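Local structure of amine Dehydrogenase (1JMX) at residues Y19-H24 with D41-G46; G103-A108 with M171-G176; S211-I216 with Q248-L253. The protein probably serves as the beta-propeller subunit of a heme-containing bacterial amine dehydrogenase, an enzyme that oxidises amines and hands on the electrons. One frame throughout, in Å; residues are numbered along the deposited sequence.

Contact 1. Residues Y19-H24 with D41-G46; sequences YPNNLH and DKFGPG
Y19 and F43 show how two rings can share a small interface without stacking in either classical way. Their planes are inclined at 48° and their centroids lie 4.6 Å apart. The rim of F43 dips onto one face of Y19, where CD2 of F43 stands 3.6 Å above the plane and over the centre of the tyrosine ring. The same phenylalanine offers a face to the tyrosine backbone: CA of Y19 sits almost on the ring normal of F43, 4.2 Å from the centroid, as a CH-pi contact. On the other side of the F43 ring, nearer its rim, lies the backbone N of G46. The ring reaches this slot because CG is anti to the backbone N (chi1 -174°). N21 approaches at the edge, its amide nearly perpendicular to the F43 ring, with OD1 lying in the ring plane and 3.5 Å from CB of F43. That oxygen is hydrogen-bonded to ND2 of N61, which helps to hold the amide at the ring edge. Two waters finish the seam. One donates to both Y19 OH, at 2.6 Å, and F43 O; the other donates to P20 O and accepts from F43 N at 3.2 Å. The Y19 hydroxyl is also hydrogen-bonded to an acidic side chain of another protein chain. The chemistry is layered: an aromatic and CH-pi centre joins the turn between strands 12-18 and 22-27 of one beta-propeller blade to the loop entering strand 47-50 of the next, with waters and N61 meeting the polar groups around it and the tyrosine reaching the partner protein.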
loop_
_atom_site.group_PDB
_atom_site.type_symbol
_atom_site.label_atom_id
_atom_site.label_comp_id
_atom_site.label_asym_id
_atom_site.label_seq_id
_atom_site.Cartn_x
_atom_site.Cartn_y
_atom_site.Cartn_z
ATOM N N TYR B 19 -13.151 10.535 -17.580
ATOM C CA TYR B 19 -13.391 9.160 -17.161
ATOM C C TYR B 19 -14.364 8.182 -17.766
ATOM O O TYR B 19 -13.894 7.113 -18.225
ATOM C CB TYR B 19 -13.405 8.944 -15.654
ATOM C CG TYR B 19 -12.602 7.700 -15.353
ATOM C CD1 TYR B 19 -11.291 7.798 -14.913
ATOM C CD2 TYR B 19 -13.116 6.422 -15.626
ATOM C CE1 TYR B 19 -10.509 6.674 -14.755
ATOM C CE2 TYR B 19 -12.339 5.291 -15.477
ATOM C CZ TYR B 19 -11.035 5.427 -15.041
ATOM O OH TYR B 19 -10.247 4.319 -14.881
ATOM N N PRO B 20 -15.698 8.461 -17.749
ATOM C CA PRO B 20 -16.632 7.478 -18.337
ATOM C C PRO B 20 -15.925 6.860 -19.555
ATOM O O PRO B 20 -15.402 5.745 -19.469
ATOM C CB PRO B 20 -17.847 8.338 -18.687
ATOM C CG PRO B 20 -17.826 9.377 -17.638
ATOM C CD PRO B 20 -16.363 9.756 -17.542
ATOM N N ASN B 21 -15.688 7.701 -20.557
ATOM C CA ASN B 21 -14.946 7.358 -21.765
ATOM C C ASN B 21 -15.190 8.432 -22.804
ATOM O O ASN B 21 -15.543 8.138 -23.933
ATOM C CB ASN B 21 -15.308 5.976 -22.314
ATOM C CG ASN B 21 -14.147 5.329 -23.036
ATOM O OD1 ASN B 21 -13.011 5.783 -22.918
ATOM N ND2 ASN B 21 -14.416 4.263 -23.772
ATOM N N ASN B 22 -14.997 9.684 -22.405
ATOM C CA ASN B 22 -15.221 10.813 -23.300
ATOM C C ASN B 22 -13.930 11.461 -23.763
ATOM O O ASN B 22 -12.898 11.395 -23.095
ATOM C CB ASN B 22 -16.024 11.936 -22.618
ATOM C CG ASN B 22 -17.197 11.439 -21.809
ATOM O OD1 ASN B 22 -17.931 10.542 -22.228
ATOM N ND2 ASN B 22 -17.397 12.050 -20.637
ATOM N N LEU B 23 -14.031 12.128 -24.901
ATOM C CA LEU B 23 -12.938 12.894 -25.467
ATOM C C LEU B 23 -13.665 14.199 -25.718
ATOM O O LEU B 23 -14.665 14.232 -26.430
ATOM C CB LEU B 23 -12.431 12.294 -26.780
ATOM C CG LEU B 23 -11.251 13.008 -27.456
ATOM C CD1 LEU B 23 -10.551 12.053 -28.403
ATOM C CD2 LEU B 23 -11.712 14.258 -28.212
ATOM N N HIS B 24 -13.217 15.256 -25.061
ATOM C CA HIS B 24 -13.842 16.556 -25.211
ATOM C C HIS B 24 -12.968 17.502 -25.988
ATOM O O HIS B 24 -11.745 17.459 -25.889
ATOM C CB HIS B 24 -14.123 17.160 -23.841
ATOM C CG HIS B 24 -14.970 16.294 -22.969
ATOM N ND1 HIS B 24 -14.466 15.609 -21.887
ATOM C CD2 HIS B 24 -16.286 15.987 -23.030
ATOM C CE1 HIS B 24 -15.436 14.918 -21.319
ATOM N NE2 HIS B 24 -16.550 15.129 -21.994
ATOM N N ASP B 41 -15.201 1.081 -26.272
ATOM C CA ASP B 41 -14.679 0.210 -25.231
ATOM C C ASP B 41 -14.564 0.865 -23.849
ATOM O O ASP B 41 -15.501 1.541 -23.414
ATOM C CB ASP B 41 -13.381 -0.450 -25.710
ATOM C CG ASP B 41 -13.593 -1.288 -26.968
ATOM O OD1 ASP B 41 -14.715 -1.807 -27.162
ATOM O OD2 ASP B 41 -12.646 -1.417 -27.773
ATOM N N LYS B 42 -13.443 0.661 -23.160
ATOM C CA LYS B 42 -13.265 1.220 -21.825
ATOM C C LYS B 42 -12.117 2.227 -21.751
ATOM O O LYS B 42 -11.222 2.212 -22.586
ATOM C CB LYS B 42 -13.059 0.085 -20.817
ATOM C CG LYS B 42 -14.227 -0.903 -20.749
ATOM C CD LYS B 42 -15.447 -0.257 -20.097
ATOM C CE LYS B 42 -16.727 -1.083 -20.263
ATOM N NZ LYS B 42 -16.730 -2.375 -19.497
ATOM N N PHE B 43 -12.176 3.106 -20.751
ATOM C CA PHE B 43 -11.174 4.151 -20.519
ATOM C C PHE B 43 -9.953 3.623 -19.773
ATOM O O PHE B 43 -10.059 2.706 -18.963
ATOM C CB PHE B 43 -11.805 5.294 -19.714
ATOM C CG PHE B 43 -10.906 6.497 -19.527
ATOM C CD1 PHE B 43 -10.912 7.537 -20.454
ATOM C CD2 PHE B 43 -10.085 6.605 -18.405
ATOM C CE1 PHE B 43 -10.121 8.663 -20.270
ATOM C CE2 PHE B 43 -9.292 7.725 -18.213
ATOM C CZ PHE B 43 -9.311 8.761 -19.151
ATOM N N GLY B 44 -8.802 4.237 -20.029
ATOM C CA GLY B 44 -7.577 3.833 -19.367
ATOM C C GLY B 44 -6.454 3.524 -20.331
ATOM O O GLY B 44 -6.508 2.509 -21.016
ATOM N N PRO B 45 -5.423 4.382 -20.419
ATOM C CA PRO B 45 -5.256 5.628 -19.662
ATOM C C PRO B 45 -5.982 6.818 -20.282
ATOM O O PRO B 45 -6.183 7.841 -19.633
ATOM C CB PRO B 45 -3.750 5.834 -19.700
ATOM C CG PRO B 45 -3.384 5.326 -21.056
ATOM C CD PRO B 45 -4.188 4.050 -21.157
ATOM N N GLY B 46 -6.387 6.668 -21.536
ATOM C CA GLY B 46 -7.069 7.740 -22.230
ATOM C C GLY B 46 -6.088 8.760 -22.778
ATOM O O GLY B 46 -6.482 9.839 -23.181
HETATM O O HOH W 1 -9.238 2.253 -16.056
HETATM O O HOH W 2 -14.884 3.143 -19.064
#

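Contact 2. Residues G103-A108 with M171-G176; sequences GKEVYA and MDVKTG
Y107 and V173 have the nearest CA atoms of the two segments, still 8.6 Å apart, a spacing at which side chains alone make the contact. The valine comes over a face of the tyrosine: CG1 stands 3.8 Å above the ring plane, offset toward the rim, and the CH-pi direction is 21° off the normal. Both branches come from the same side, CG1 near CE2 and CZ, CG2 further out, 3.7 Å from Y107 OH. V173 is held in a turn between strands 168-171 and 178-182 of one propeller blade, whereas Y107 is on strand 105-115 of the preceding one. An Asx turn shapes the link: D172 OD2 accepts from K174 N at 2.9 Å, and G176 N bonds back to D172 O. Beside the valine-tyrosine contact, a long salt bridge of 3.8 Å runs from K174 NZ to E105 OE1, the lysine bending at chi2 (51°). E105 OE1 also lies 3.1 Å from Y107 OH. The second carboxylate oxygen, OE2, has a firmer charged mate in R142, whose NH1 makes a weak bond to V173 O. A leucine in place of Y107 would probably deprive both valine methyls of the ring and hydroxyl they rest on, and leave E105 OE1 without its hydroxyl neighbour. Y107 and V173 both touch L161 on strand 161-164, in the valine's blade.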
loop_
_atom_site.group_PDB
_atom_site.type_symbol
_atom_site.label_atom_id
_atom_site.label_comp_id
_atom_site.label_asym_id
_atom_site.label_seq_id
_atom_site.Cartn_x
_atom_site.Cartn_y
_atom_site.Cartn_z
ATOM N N GLY B 103 1.683 10.814 -40.602
ATOM C CA GLY B 103 0.454 10.220 -40.095
ATOM C C GLY B 103 0.019 8.911 -40.730
ATOM O O GLY B 103 -1.149 8.543 -40.638
ATOM N N LYS B 104 0.957 8.196 -41.350
ATOM C CA LYS B 104 0.656 6.932 -42.018
ATOM C C LYS B 104 0.889 5.687 -41.175
ATOM O O LYS B 104 0.390 4.616 -41.503
ATOM C CB LYS B 104 1.420 6.841 -43.344
ATOM C CG LYS B 104 0.854 7.771 -44.426
ATOM C CD LYS B 104 1.843 8.002 -45.570
ATOM C CE LYS B 104 2.272 6.689 -46.209
ATOM N NZ LYS B 104 3.446 6.875 -47.105
ATOM N N GLU B 105 1.668 5.810 -40.110
ATOM C CA GLU B 105 1.926 4.673 -39.234
ATOM C C GLU B 105 1.818 5.093 -37.780
ATOM O O GLU B 105 1.976 6.267 -37.445
ATOM C CB GLU B 105 3.324 4.096 -39.444
ATOM C CG GLU B 105 3.728 3.884 -40.870
ATOM C CD GLU B 105 4.949 3.002 -40.993
ATOM O OE1 GLU B 105 6.029 3.355 -40.460
ATOM O OE2 GLU B 105 4.809 1.935 -41.623
ATOM N N VAL B 106 1.542 4.112 -36.930
ATOM C CA VAL B 106 1.443 4.307 -35.494
ATOM C C VAL B 106 2.360 3.245 -34.886
ATOM O O VAL B 106 2.341 2.088 -35.299
ATOM C CB VAL B 106 -0.015 4.125 -34.965
ATOM C CG1 VAL B 106 -0.049 4.235 -33.440
ATOM C CG2 VAL B 106 -0.941 5.177 -35.572
ATOM N N TYR B 107 3.209 3.670 -33.961
ATOM C CA TYR B 107 4.141 2.778 -33.297
ATOM C C TYR B 107 3.689 2.585 -31.852
ATOM O O TYR B 107 3.086 3.467 -31.255
ATOM C CB TYR B 107 5.551 3.369 -33.334
ATOM C CG TYR B 107 5.913 3.978 -34.668
ATOM C CD1 TYR B 107 5.882 5.362 -34.854
ATOM C CD2 TYR B 107 6.227 3.170 -35.761
ATOM C CE1 TYR B 107 6.140 5.921 -36.093
ATOM C CE2 TYR B 107 6.490 3.720 -37.002
ATOM C CZ TYR B 107 6.440 5.095 -37.164
ATOM O OH TYR B 107 6.664 5.631 -38.406
ATOM N N ALA B 108 3.968 1.414 -31.303
ATOM C CA ALA B 108 3.591 1.123 -29.934
ATOM C C ALA B 108 4.493 0.036 -29.394
ATOM O O ALA B 108 4.709 -0.968 -30.066
ATOM C CB ALA B 108 2.141 0.665 -29.882
ATOM N N MET B 171 15.571 5.717 -32.574
ATOM C CA MET B 171 15.328 4.498 -33.327
ATOM C C MET B 171 14.860 4.658 -34.762
ATOM O O MET B 171 14.044 5.521 -35.075
ATOM C CB MET B 171 14.341 3.623 -32.548
ATOM C CG MET B 171 13.972 2.317 -33.207
ATOM S SD MET B 171 12.866 1.401 -32.158
ATOM C CE MET B 171 13.363 -0.240 -32.529
ATOM N N ASP B 172 15.420 3.811 -35.624
ATOM C CA ASP B 172 15.084 3.759 -37.037
ATOM C C ASP B 172 13.894 2.806 -37.117
ATOM O O ASP B 172 14.033 1.626 -36.817
ATOM C CB ASP B 172 16.259 3.175 -37.821
ATOM C CG ASP B 172 16.061 3.243 -39.323
ATOM O OD1 ASP B 172 17.062 3.432 -40.041
ATOM O OD2 ASP B 172 14.922 3.105 -39.803
ATOM N N VAL B 173 12.739 3.311 -37.543
ATOM C CA VAL B 173 11.536 2.486 -37.634
ATOM C C VAL B 173 11.495 1.509 -38.809
ATOM O O VAL B 173 10.562 0.721 -38.914
ATOM C CB VAL B 173 10.224 3.334 -37.584
ATOM C CG1 VAL B 173 10.173 4.147 -36.318
ATOM C CG2 VAL B 173 10.102 4.237 -38.784
ATOM N N LYS B 174 12.502 1.555 -39.681
ATOM C CA LYS B 174 12.576 0.647 -40.836
ATOM C C LYS B 174 13.447 -0.563 -40.513
ATOM O O LYS B 174 13.082 -1.701 -40.821
ATOM C CB LYS B 174 13.139 1.363 -42.072
ATOM C CG LYS B 174 12.120 2.168 -42.868
ATOM C CD LYS B 174 11.342 3.110 -41.952
ATOM C CE LYS B 174 10.283 3.920 -42.679
ATOM N NZ LYS B 174 9.412 4.647 -41.693
ATOM N N THR B 175 14.584 -0.309 -39.869
ATOM C CA THR B 175 15.527 -1.361 -39.504
ATOM C C THR B 175 15.379 -1.789 -38.044
ATOM O O THR B 175 15.806 -2.883 -37.652
ATOM C CB THR B 175 16.984 -0.896 -39.705
ATOM O OG1 THR B 175 17.303 0.112 -38.735
ATOM C CG2 THR B 175 17.184 -0.318 -41.123
ATOM N N GLY B 176 14.806 -0.900 -37.237
ATOM C CA GLY B 176 14.628 -1.185 -35.829
ATOM C C GLY B 176 15.897 -1.005 -35.021
ATOM O O GLY B 176 15.905 -1.281 -33.817
#

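Contact 3. Residues S211-I216 with Q248-L253; sequences SMLYTI and QEFADL
E249 reaches Y214 across a sheet strand, and its side chain illustrates how a carboxylate can be threaded between neighbours. From CB, the chain leaves with CG beside the backbone N and then bends at chi2. CG meets the CG2 methyl of I216 at 4.0 Å, an apolar touch by a residue that ends in charge. CD comes next, 3.8 Å from Y214 OH. Of the two oxygens, OE2 does the work across the contact: it accepts a hydrogen bond from Y214 OH, 2.8 Å away. The hydroxyl approaches from above the carboxylate plane, 44° out of it, and the tyrosine ring is turned 70° against that plane. OE2 nevertheless lies near the plane of the tyrosine ring, at its edge. R189 makes a salt bridge to the same oxygen, so a buried negative charge has both a positive mate and a neutral donor, which would be expected to favour its ionised form. Two hydrophobic contacts accompany this bond. L213 CD2 rests 3.9 Å from F250 CE2, the side chains crossing at about a right angle, and F250 itself meets Y280 edge-to-face. Beyond the corner at A251, L253 CD1 returns to T215 CG2 at 3.8 Å. Strands 211-216 and 248-250 run at 80° to each other, with strand 230-239 between them in the sheet. Side chains reaching over a middle strand while outer strands swing this far round are in keeping with the strong twist of a blade in a seven-bladed beta-propeller.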
loop_
_atom_site.group_PDB
_atom_site.type_symbol
_atom_site.label_atom_id
_atom_site.label_comp_id
_atom_site.label_asym_id
_atom_site.label_seq_id
_atom_site.Cartn_x
_atom_site.Cartn_y
_atom_site.Cartn_z
ATOM N N SER B 211 9.773 16.778 -24.098
ATOM C CA SER B 211 10.341 17.193 -22.830
ATOM C C SER B 211 9.805 16.410 -21.648
ATOM O O SER B 211 8.662 15.949 -21.656
ATOM C CB SER B 211 10.093 18.685 -22.613
ATOM O OG SER B 211 8.713 18.951 -22.449
ATOM N N MET B 212 10.655 16.254 -20.639
ATOM C CA MET B 212 10.303 15.548 -19.418
ATOM C C MET B 212 11.091 16.154 -18.273
ATOM O O MET B 212 12.177 16.684 -18.488
ATOM C CB MET B 212 10.669 14.065 -19.517
ATOM C CG MET B 212 9.957 13.298 -20.607
ATOM S SD MET B 212 10.177 11.535 -20.431
ATOM C CE MET B 212 11.902 11.364 -20.822
ATOM N N LEU B 213 10.520 16.131 -17.070
ATOM C CA LEU B 213 11.225 16.618 -15.890
ATOM C C LEU B 213 11.916 15.402 -15.277
ATOM O O LEU B 213 11.543 14.250 -15.542
ATOM C CB LEU B 213 10.266 17.199 -14.848
ATOM C CG LEU B 213 9.404 18.435 -15.102
ATOM C CD1 LEU B 213 8.673 18.758 -13.818
ATOM C CD2 LEU B 213 10.244 19.611 -15.548
ATOM N N TYR B 214 12.946 15.663 -14.489
ATOM C CA TYR B 214 13.670 14.613 -13.802
ATOM C C TYR B 214 14.242 15.199 -12.523
ATOM O O TYR B 214 14.229 16.415 -12.341
ATOM C CB TYR B 214 14.787 14.027 -14.685
ATOM C CG TYR B 214 15.919 14.968 -15.042
ATOM C CD1 TYR B 214 17.017 15.127 -14.194
ATOM C CD2 TYR B 214 15.914 15.671 -16.252
ATOM C CE1 TYR B 214 18.083 15.960 -14.541
ATOM C CE2 TYR B 214 16.978 16.513 -16.609
ATOM C CZ TYR B 214 18.054 16.646 -15.745
ATOM O OH TYR B 214 19.093 17.462 -16.087
ATOM N N THR B 215 14.646 14.334 -11.599
ATOM C CA THR B 215 15.262 14.781 -10.359
ATOM C C THR B 215 16.616 14.105 -10.329
ATOM O O THR B 215 16.803 13.055 -10.948
ATOM C CB THR B 215 14.460 14.383 -9.088
ATOM O OG1 THR B 215 14.372 12.958 -8.988
ATOM C CG2 THR B 215 13.064 14.985 -9.106
ATOM N N ILE B 216 17.575 14.723 -9.658
ATOM C CA ILE B 216 18.908 14.147 -9.570
ATOM C C ILE B 216 19.564 14.608 -8.280
ATOM O O ILE B 216 19.288 15.705 -7.798
ATOM C CB ILE B 216 19.784 14.530 -10.801
ATOM C CG1 ILE B 216 21.025 13.637 -10.858
ATOM C CG2 ILE B 216 20.159 16.014 -10.764
ATOM C CD1 ILE B 216 21.888 13.841 -12.071
ATOM N N GLN B 248 19.192 20.260 -18.116
ATOM C CA GLN B 248 19.648 21.309 -17.223
ATOM C C GLN B 248 18.798 21.417 -15.966
ATOM O O GLN B 248 17.566 21.438 -16.043
ATOM C CB GLN B 248 19.696 22.659 -17.946
ATOM C CG GLN B 248 18.457 23.521 -17.835
ATOM C CD GLN B 248 18.825 24.965 -17.563
ATOM O OE1 GLN B 248 19.226 25.699 -18.474
ATOM N NE2 GLN B 248 18.744 25.371 -16.296
ATOM N N GLU B 249 19.459 21.463 -14.812
ATOM C CA GLU B 249 18.758 21.597 -13.537
ATOM C C GLU B 249 18.314 23.054 -13.389
ATOM O O GLU B 249 19.067 23.973 -13.729
ATOM C CB GLU B 249 19.663 21.187 -12.378
ATOM C CG GLU B 249 20.054 19.721 -12.391
ATOM C CD GLU B 249 21.028 19.377 -13.500
ATOM O OE1 GLU B 249 21.966 20.167 -13.742
ATOM O OE2 GLU B 249 20.872 18.312 -14.128
ATOM N N PHE B 250 17.089 23.267 -12.910
ATOM C CA PHE B 250 16.557 24.624 -12.765
ATOM C C PHE B 250 16.108 25.043 -11.362
ATOM O O PHE B 250 15.490 26.095 -11.197
ATOM C CB PHE B 250 15.406 24.849 -13.758
ATOM C CG PHE B 250 14.229 23.931 -13.556
ATOM C CD1 PHE B 250 13.169 24.308 -12.733
ATOM C CD2 PHE B 250 14.167 22.701 -14.205
ATOM C CE1 PHE B 250 12.065 23.475 -12.562
ATOM C CE2 PHE B 250 13.063 21.859 -14.039
ATOM C CZ PHE B 250 12.013 22.249 -13.216
ATOM N N ALA B 251 16.427 24.232 -10.359
ATOM C CA ALA B 251 16.021 24.540 -8.993
ATOM C C ALA B 251 16.323 23.429 -8.000
ATOM O O ALA B 251 16.370 22.250 -8.357
ATOM C CB ALA B 251 14.525 24.830 -8.959
ATOM N N ASP B 252 16.532 23.811 -6.745
ATOM C CA ASP B 252 16.751 22.823 -5.711
ATOM C C ASP B 252 15.346 22.343 -5.365
ATOM O O ASP B 252 14.414 23.142 -5.276
ATOM C CB ASP B 252 17.423 23.420 -4.469
ATOM C CG ASP B 252 17.687 22.369 -3.397
ATOM O OD1 ASP B 252 16.927 22.311 -2.404
ATOM O OD2 ASP B 252 18.630 21.561 -3.565
ATOM N N LEU B 253 15.193 21.033 -5.249
ATOM C CA LEU B 253 13.911 20.422 -4.932
ATOM C C LEU B 253 13.407 20.724 -3.513
ATOM O O LEU B 253 14.026 20.322 -2.525
ATOM C CB LEU B 253 14.020 18.908 -5.136
ATOM C CG LEU B 253 12.794 17.991 -5.170
ATOM C CD1 LEU B 253 13.233 16.637 -5.690
ATOM C CD2 LEU B 253 12.148 17.854 -3.795
#

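How the contacts relate
Reading from the N terminus, contact 1 closes the shortest loop: the chain passes through strands 22-27 and 32-38 of the first blade and comes back to the turn at 19-21 that precedes strand 22-27, on its way into strand 47-50 of the second. Contact 2 closes a longer one, joining strand 105-115 to a turn in the following blade. Contact 3 spans one three-stranded sheet, from strand 209-218 to the end of strand 245-250 and the corner that follows it. The three follow in series, none nesting in or crossing another. Contacts 1 and 2 approach to about 11 Å between nearest atoms, whereas contacts 1 and 3 lie on opposite sides of the chain's centre, their centres about 31 Å apart.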